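Local coordinates for 1H-3-hydroxy-4-oxoquinoline 2,4-dioxygenase (Pseudomonas putida, PDB 3IBT), which catalyses the cofactor-independent ring cleavage of 3-hydroxy-1H-quinolin-4-one by dioxygen, giving N-formylanthranilate and carbon monoxide, at residues 136-139 / 140-143; 147-150 / 151-155. All blocks are in the same frame, centred on the assembly; numbering follows the deposited sequence.

Interaction 1 of 2, residues 136-139 / 140-143; sequences GQHP and TEYV
His138 swings its imidazole forward along the chain, with ND1 turned to the amides of Thr140 and Glu141. With chi1 at -169°, CG is anti to the residue's own nitrogen and beside its carbonyl carbon, on the side of the residues that follow. Thr140 N donates to His138 ND1 at 3.2 Å, tilted from the ring plane by 27°. Glu141 N, near the ring plane, makes a weak bond to the same ND1 at 2.9 Å and a second bond, of 3.0 Å, to His138 O, which it reaches from above the carbonyl plane. One amide is thus shared between the ring and the main chain of a single residue. The Glu141 side chain runs alongside the imidazole and points the same way, its CB 3.5 Å from ND1, but the carboxylate leads off without pairing with the ring. Thr140 meets the ring at the neighbouring carbon, OG1 lying 3.3 Å from His138 CE1.

Tyr142 flanks the turn differently. Its CB lies 3.5 Å from Gly136 O, and its phenol ring presents an edge to the carbonyls of the turn, with CD2 3.7 Å from Pro139 O. The Tyr142 side chain also touches Gln179 of helix 175-192, and Gln137 NE2 is hydrogen-bonded to Glu186 on the same helix, so that the loop and the start of the next helix both meet it. Because ND1 receives amide hydrogens, His138 is probably neutral here, its proton on NE2; protonating ND1 would be expected to cost the turn these bonds.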
loop_
_atom_site.group_PDB
_atom_site.type_symbol
_atom_site.label_atom_id
_atom_site.label_comp_id
_atom_site.label_asym_id
_atom_site.label_seq_id
_atom_site.Cartn_x
_atom_site.Cartn_y
_atom_site.Cartn_z
ATOM N N GLY A 136 -10.441 -4.861 -15.600
ATOM C CA GLY A 136 -10.730 -5.152 -14.221
ATOM C C GLY A 136 -12.163 -5.166 -13.704
ATOM O O GLY A 136 -12.453 -5.938 -12.791
ATOM N N GLN A 137 -13.069 -4.339 -14.238
ATOM C CA GLN A 137 -14.398 -4.216 -13.613
ATOM C C GLN A 137 -15.486 -4.980 -14.348
ATOM O O GLN A 137 -16.660 -4.966 -13.946
ATOM C CB GLN A 137 -14.828 -2.763 -13.454
ATOM C CG GLN A 137 -13.932 -1.936 -12.564
ATOM C CD GLN A 137 -14.285 -0.452 -12.597
ATOM O OE1 GLN A 137 -15.434 -0.089 -12.349
ATOM N NE2 GLN A 137 -13.304 0.406 -12.927
ATOM N N HIS A 138 -15.071 -5.649 -15.422
ATOM C CA HIS A 138 -15.944 -6.411 -16.303
ATOM C C HIS A 138 -16.575 -7.607 -15.602
ATOM O O HIS A 138 -15.880 -8.589 -15.343
ATOM C CB HIS A 138 -15.096 -6.903 -17.459
ATOM C CG HIS A 138 -15.886 -7.479 -18.578
ATOM N ND1 HIS A 138 -16.500 -8.709 -18.498
ATOM C CD2 HIS A 138 -16.150 -7.004 -19.816
ATOM C CE1 HIS A 138 -17.115 -8.965 -19.638
ATOM N NE2 HIS A 138 -16.920 -7.947 -20.456
ATOM N N PRO A 139 -17.903 -7.554 -15.337
ATOM C CA PRO A 139 -18.613 -8.551 -14.516
ATOM C C PRO A 139 -18.410 -10.019 -14.897
ATOM O O PRO A 139 -18.551 -10.943 -14.025
ATOM C CB PRO A 139 -20.095 -8.175 -14.680
ATOM C CG PRO A 139 -20.139 -7.170 -15.748
ATOM C CD PRO A 139 -18.822 -6.505 -15.813
ATOM N N THR A 140 -18.074 -10.238 -16.175
ATOM C CA THR A 140 -17.992 -11.594 -16.680
ATOM C C THR A 140 -16.555 -12.022 -16.911
ATOM O O THR A 140 -16.274 -13.216 -16.986
ATOM C CB THR A 140 -18.772 -11.732 -18.000
ATOM O OG1 THR A 140 -19.614 -10.538 -18.180
ATOM C CG2 THR A 140 -19.674 -13.061 -18.024
ATOM N N GLU A 141 -15.648 -11.054 -17.028
ATOM C CA GLU A 141 -14.257 -11.351 -17.383
ATOM C C GLU A 141 -13.241 -10.530 -16.607
ATOM O O GLU A 141 -12.129 -10.246 -17.088
ATOM C CB GLU A 141 -14.034 -11.182 -18.882
ATOM C CG GLU A 141 -14.511 -12.375 -19.714
ATOM C CD GLU A 141 -13.666 -12.591 -20.963
ATOM O OE1 GLU A 141 -12.464 -12.175 -20.947
ATOM O OE2 GLU A 141 -14.207 -13.181 -21.947
ATOM N N TYR A 142 -13.634 -10.176 -15.388
ATOM C CA TYR A 142 -12.745 -9.502 -14.456
ATOM C C TYR A 142 -11.421 -10.234 -14.294
ATOM O O TYR A 142 -10.402 -9.602 -14.156
ATOM C CB TYR A 142 -13.424 -9.260 -13.099
ATOM C CG TYR A 142 -13.888 -10.496 -12.344
ATOM C CD1 TYR A 142 -13.031 -11.163 -11.449
ATOM C CD2 TYR A 142 -15.195 -10.970 -12.485
ATOM C CE1 TYR A 142 -13.455 -12.297 -10.734
ATOM C CE2 TYR A 142 -15.644 -12.110 -11.769
ATOM C CZ TYR A 142 -14.769 -12.767 -10.894
ATOM O OH TYR A 142 -15.208 -13.886 -10.201
ATOM N N VAL A 143 -11.436 -11.560 -14.336
ATOM C CA VAL A 143 -10.218 -12.376 -14.305
ATOM C C VAL A 143 -9.160 -11.986 -15.342
ATOM O O VAL A 143 -8.027 -11.676 -14.971
ATOM C CB VAL A 143 -10.560 -13.858 -14.431
ATOM C CG1 VAL A 143 -11.158 -14.344 -13.128
ATOM C CG2 VAL A 143 -11.573 -14.092 -15.584
#

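Interaction 2 of 2, residues 147-150 / 151-155; sequences QSFF and DEWAE
Phe149 O receives the amide of Trp153 at 2.6 Å. It is one of a run of i to i+4 helix bonds: Asp151 N donates to Gln147 O at 3.0 Å and Ala154 N to Phe150 O at 2.8 Å, while Glu152 N to Ser148 O is weak. This turn of helix sets Phe149 and Trp153 on one side, where their side chains meet. Phe149 CB sits squarely over the six-membered ring of the indole, 3.7 Å from its centroid and 4° off the normal, a CH-pi contact. The phenyl follows across the same face toward the rim, with CD2 3.4 Å from Trp153 CZ2; the two planes are inclined by 31°, with centroids 4.7 Å apart. Trp153 has CG anti to its carbonyl carbon (chi1 -72°), which turns the indole back toward the preceding turn and Phe149. Phe150 adds a looser touch, its ring edge bringing CD1 to 4.2 Å from Trp153 CE3.

Phe149 also packs on Gln132 and Leu133 of helix 127-135, and Phe150 on Met170 and Pro171. Trp153, by similarity a substrate-binding residue, stacks with the ring of His244, by similarity the proton donor and acceptor. A cap helix that delivers an aromatic side chain to the probable catalytic histidine suits the lidded active site of the alpha/beta-hydrolase fold.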
loop_
_atom_site.group_PDB
_atom_site.type_symbol
_atom_site.label_atom_id
_atom_site.label_comp_id
_atom_site.label_asym_id
_atom_site.label_seq_id
_atom_site.Cartn_x
_atom_site.Cartn_y
_atom_site.Cartn_z
ATOM N N GLN A 147 -5.661 -10.759 -14.555
ATOM C CA GLN A 147 -4.502 -11.498 -15.027
ATOM C C GLN A 147 -3.560 -10.552 -15.724
ATOM O O GLN A 147 -2.354 -10.710 -15.643
ATOM C CB GLN A 147 -4.910 -12.607 -15.985
ATOM C CG GLN A 147 -3.799 -13.582 -16.269
ATOM C CD GLN A 147 -3.444 -14.355 -15.047
ATOM O OE1 GLN A 147 -4.282 -15.049 -14.495
ATOM N NE2 GLN A 147 -2.200 -14.236 -14.597
ATOM N N SER A 148 -4.123 -9.557 -16.393
ATOM C CA SER A 148 -3.334 -8.598 -17.123
ATOM C C SER A 148 -2.240 -7.942 -16.262
ATOM O O SER A 148 -1.067 -7.952 -16.641
ATOM C CB SER A 148 -4.227 -7.530 -17.685
ATOM O OG SER A 148 -3.384 -6.500 -18.167
ATOM N N PHE A 149 -2.656 -7.378 -15.124
ATOM C CA PHE A 149 -1.767 -6.881 -14.079
ATOM C C PHE A 149 -0.714 -7.913 -13.654
ATOM O O PHE A 149 0.489 -7.609 -13.642
ATOM C CB PHE A 149 -2.565 -6.435 -12.840
ATOM C CG PHE A 149 -3.136 -5.039 -12.942
ATOM C CD1 PHE A 149 -4.518 -4.842 -13.005
ATOM C CD2 PHE A 149 -2.295 -3.928 -12.985
ATOM C CE1 PHE A 149 -5.050 -3.572 -13.113
ATOM C CE2 PHE A 149 -2.823 -2.638 -13.101
ATOM C CZ PHE A 149 -4.185 -2.457 -13.154
ATOM N N PHE A 150 -1.157 -9.124 -13.303
ATOM C CA PHE A 150 -0.224 -10.158 -12.854
ATOM C C PHE A 150 0.932 -10.330 -13.813
ATOM O O PHE A 150 2.080 -10.272 -13.398
ATOM C CB PHE A 150 -0.906 -11.502 -12.712
ATOM C CG PHE A 150 -1.889 -11.598 -11.562
ATOM C CD1 PHE A 150 -2.019 -10.583 -10.618
ATOM C CD2 PHE A 150 -2.669 -12.746 -11.404
ATOM C CE1 PHE A 150 -2.932 -10.711 -9.548
ATOM C CE2 PHE A 150 -3.561 -12.876 -10.346
ATOM C CZ PHE A 150 -3.690 -11.856 -9.419
ATOM N N ASP A 151 0.629 -10.541 -15.092
ATOM C CA ASP A 151 1.660 -10.770 -16.098
ATOM C C ASP A 151 2.672 -9.629 -16.010
ATOM O O ASP A 151 3.896 -9.837 -16.089
ATOM C CB ASP A 151 1.048 -10.843 -17.505
ATOM C CG ASP A 151 0.245 -12.146 -17.754
ATOM O OD1 ASP A 151 0.869 -13.211 -17.977
ATOM O OD2 ASP A 151 -1.015 -12.110 -17.764
ATOM N N GLU A 152 2.143 -8.426 -15.799
ATOM C CA GLU A 152 2.947 -7.226 -15.699
ATOM C C GLU A 152 3.705 -7.183 -14.373
ATOM O O GLU A 152 4.931 -7.291 -14.341
ATOM C CB GLU A 152 2.070 -5.989 -15.845
ATOM C CG GLU A 152 2.856 -4.685 -15.663
ATOM C CD GLU A 152 1.981 -3.446 -15.855
ATOM O OE1 GLU A 152 1.278 -3.361 -16.898
ATOM O OE2 GLU A 152 1.995 -2.560 -14.960
ATOM N N TRP A 153 2.966 -7.021 -13.286
ATOM C CA TRP A 153 3.525 -7.036 -11.943
ATOM C C TRP A 153 4.623 -8.087 -11.716
ATOM O O TRP A 153 5.667 -7.798 -11.061
ATOM C CB TRP A 153 2.386 -7.216 -10.942
ATOM C CG TRP A 153 1.509 -5.979 -10.811
ATOM C CD1 TRP A 153 1.802 -4.713 -11.252
ATOM C CD2 TRP A 153 0.235 -5.888 -10.157
ATOM N NE1 TRP A 153 0.793 -3.845 -10.924
ATOM C CE2 TRP A 153 -0.184 -4.530 -10.247
ATOM C CE3 TRP A 153 -0.584 -6.808 -9.495
ATOM C CZ2 TRP A 153 -1.408 -4.076 -9.723
ATOM C CZ3 TRP A 153 -1.786 -6.355 -8.960
ATOM C CH2 TRP A 153 -2.191 -5.003 -9.082
ATOM N N ALA A 154 4.412 -9.291 -12.268
ATOM C CA ALA A 154 5.389 -10.375 -12.096
ATOM C C ALA A 154 6.667 -10.235 -12.893
ATOM O O ALA A 154 7.689 -10.710 -12.464
ATOM C CB ALA A 154 4.772 -11.720 -12.382
ATOM N N GLU A 155 6.601 -9.613 -14.065
ATOM C CA GLU A 155 7.710 -9.625 -15.031
ATOM C C GLU A 155 8.387 -10.992 -15.134
ATOM O O GLU A 155 7.696 -11.989 -15.106
ATOM C CB GLU A 155 8.688 -8.518 -14.732
ATOM C CG GLU A 155 9.276 -7.969 -16.013
ATOM C CD GLU A 155 10.776 -8.123 -16.094
ATOM O OE1 GLU A 155 11.398 -7.406 -16.903
ATOM O OE2 GLU A 155 11.357 -8.926 -15.323
#

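How the interactions relate
Both interactions belong to the helical cap inserted between strands 115-119 and 207-212 of the alpha/beta-hydrolase fold, and their centres are 16 Å apart. Interaction 1 lies at the surface, where the chain enters helix 142-154; interaction 2 occupies the later part of that helix and is partly buried. The helix is their common element, since there is no other touch between the two interactions. Their distances from the active site differ: the side chain of Trp153 comes within about 3 Å of that of His244 and about 5 Å of that of Ser95, whereas in interaction 1 the side chain of Tyr142 remains about 9 Å from that of Cys31, another probable substrate-binding residue.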